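Local coordinates for protein putative hydroxymethylglutaryl-CoA synthase (Streptococcus mutans, PDB 3SQZ) that probably acts as a hydroxymethylglutaryl-CoA synthase of the thiolase fold, an acyltransferase that binds coenzyme A, at residues 114-119 / 417-422. Sequence-based numbering, arbitrary orientation.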
loop_
_atom_site.group_PDB
_atom_site.type_symbol
_atom_site.label_atom_id
_atom_site.label_comp_id
_atom_site.label_asym_id
_atom_site.label_seq_id
_atom_site.Cartn_x
_atom_site.Cartn_y
_atom_site.Cartn_z
ATOM N N SER A 114 3.300 10.699 -0.879
ATOM C CA SER A 114 4.413 10.930 -1.801
ATOM C C SER A 114 3.974 11.850 -2.940
ATOM O O SER A 114 4.365 11.667 -4.097
ATOM C CB SER A 114 4.888 9.591 -2.392
ATOM O OG SER A 114 5.269 8.676 -1.373
ATOM N N SER A 115 3.159 12.848 -2.614
ATOM C CA SER A 115 2.583 13.714 -3.637
ATOM C C SER A 115 3.627 14.481 -4.433
ATOM O O SER A 115 4.726 14.765 -3.943
ATOM C CB SER A 115 1.585 14.688 -3.014
ATOM O OG SER A 115 2.212 15.563 -2.095
ATOM N N VAL A 116 3.265 14.804 -5.666
ATOM C CA VAL A 116 4.150 15.533 -6.567
ATOM C C VAL A 116 3.647 16.949 -6.874
ATOM O O VAL A 116 4.295 17.676 -7.623
ATOM C CB VAL A 116 4.424 14.742 -7.874
ATOM C CG1 VAL A 116 5.196 13.477 -7.546
ATOM C CG2 VAL A 116 3.122 14.431 -8.619
ATOM N N ASP A 117 2.505 17.336 -6.295
ATOM C CA ASP A 117 2.037 18.721 -6.336
ATOM C C ASP A 117 1.354 19.011 -5.024
ATOM O O ASP A 117 0.829 18.097 -4.388
ATOM C CB ASP A 117 1.064 18.956 -7.504
ATOM C CG ASP A 117 0.998 20.424 -7.916
ATOM O OD1 ASP A 117 1.899 20.853 -8.662
ATOM O OD2 ASP A 117 0.050 21.143 -7.492
ATOM N N GLN A 118 1.340 20.283 -4.638
ATOM C CA GLN A 118 0.700 20.699 -3.391
ATOM C C GLN A 118 -0.760 21.092 -3.590
ATOM O O GLN A 118 -1.504 21.226 -2.616
ATOM C CB GLN A 118 1.485 21.840 -2.753
ATOM C CG GLN A 118 2.874 21.389 -2.346
ATOM C CD GLN A 118 2.803 20.185 -1.435
ATOM O OE1 GLN A 118 2.197 20.254 -0.366
ATOM N NE2 GLN A 118 3.391 19.068 -1.856
ATOM N N SER A 119 -1.155 21.268 -4.851
ATOM C CA SER A 119 -2.506 21.695 -5.204
ATOM C C SER A 119 -3.219 20.633 -6.043
ATOM O O SER A 119 -4.285 20.142 -5.677
ATOM C CB SER A 119 -2.453 23.025 -5.965
ATOM O OG SER A 119 -3.732 23.394 -6.452
ATOM N N ARG A 417 4.667 18.457 -15.022
ATOM C CA ARG A 417 5.108 17.071 -15.115
ATOM C C ARG A 417 4.375 16.398 -16.268
ATOM O O ARG A 417 3.148 16.347 -16.286
ATOM C CB ARG A 417 4.842 16.353 -13.789
ATOM C CG ARG A 417 5.652 16.917 -12.638
ATOM C CD ARG A 417 5.293 16.309 -11.292
ATOM N NE ARG A 417 5.804 14.946 -11.106
ATOM C CZ ARG A 417 7.029 14.650 -10.668
ATOM N NH1 ARG A 417 7.383 13.383 -10.515
ATOM N NH2 ARG A 417 7.903 15.616 -10.399
ATOM N N ILE A 418 5.130 15.900 -17.244
ATOM C CA ILE A 418 4.537 15.342 -18.448
ATOM C C ILE A 418 4.567 13.819 -18.363
ATOM O O ILE A 418 5.643 13.214 -18.344
ATOM C CB ILE A 418 5.283 15.802 -19.716
ATOM C CG1 ILE A 418 5.324 17.338 -19.793
ATOM C CG2 ILE A 418 4.650 15.184 -20.962
ATOM C CD1 ILE A 418 3.964 18.004 -19.816
ATOM N N TYR A 419 3.383 13.217 -18.299
ATOM C CA TYR A 419 3.240 11.771 -18.201
ATOM C C TYR A 419 2.729 11.197 -19.508
ATOM O O TYR A 419 1.958 11.840 -20.218
ATOM C CB TYR A 419 2.232 11.420 -17.110
ATOM C CG TYR A 419 2.652 11.831 -15.727
ATOM C CD1 TYR A 419 3.606 11.097 -15.029
ATOM C CD2 TYR A 419 2.095 12.951 -15.115
ATOM C CE1 TYR A 419 3.997 11.465 -13.766
ATOM C CE2 TYR A 419 2.474 13.326 -13.840
ATOM C CZ TYR A 419 3.426 12.581 -13.172
ATOM O OH TYR A 419 3.805 12.955 -11.906
ATOM N N GLY A 420 3.114 9.961 -19.808
ATOM C CA GLY A 420 2.583 9.301 -20.978
ATOM C C GLY A 420 2.756 7.804 -20.901
ATOM O O GLY A 420 3.464 7.284 -20.037
ATOM N N LYS A 421 2.081 7.115 -21.808
ATOM C CA LYS A 421 2.299 5.699 -22.002
ATOM C C LYS A 421 3.652 5.508 -22.658
ATOM O O LYS A 421 4.030 6.261 -23.562
ATOM C CB LYS A 421 1.211 5.121 -22.900
ATOM C CG LYS A 421 -0.149 5.046 -22.241
ATOM N N VAL A 422 4.380 4.495 -22.211
ATOM C CA VAL A 422 5.689 4.196 -22.782
ATOM C C VAL A 422 5.567 3.473 -24.120
ATOM O O VAL A 422 6.119 3.920 -25.126
ATOM C CB VAL A 422 6.542 3.358 -21.819
ATOM C CG1 VAL A 422 7.864 2.986 -22.472
ATOM C CG2 VAL A 422 6.774 4.125 -20.531
#
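Val-116 lays its branched side chain over one face of the Arg-417 guanidinium, the two side chains crossing at about a right angle. Its CB lies 3.5 Å from Arg-417 NE. Val-116 CG1 is 3.7 Å from Arg-417 NH1, above the plane and offset toward its rim. The other methyl, Val-116 CG2, comes 3.7 Å from Tyr-419 OH. A beta-branched residue suits this place because CG1 sits above the guanidinium while CG2 fills the angle between Arg-417 NE and the Tyr-419 hydroxyl. The chain of Arg-417 bends at chi3 (75°), and with the turn at chi4 this brings the guanidinium plane under the valine. No N-H points out of that flat face, so an apolar methyl can lie there without displacing a hydrogen bond. The polar edge is used separately: Arg-417 NE donates to Tyr-419 OH over 2.9 Å, nearly straight at 169° and in the guanidinium plane. Tyrosine suits its position because its long ring carries the hydroxyl to this edge. Asp-84, just before helix 85-94, joins them by a salt bridge with Arg-417 NH1 and a hydrogen bond with Tyr-419 OH, while Tyr-125 meets the tyrosine ring edge to face. The contact thus sets the loop after strand 105-111 against an outer strand of the small C-terminal antiparallel sheet, at the protein surface. No hydrogen bond crosses between 114-119 and 417-422; valine supplies apolar contact to a polar group whose rotation is probably limited by tyrosine and aspartate, and the nearby carboxylate would be expected to offset the arginine's positive charge.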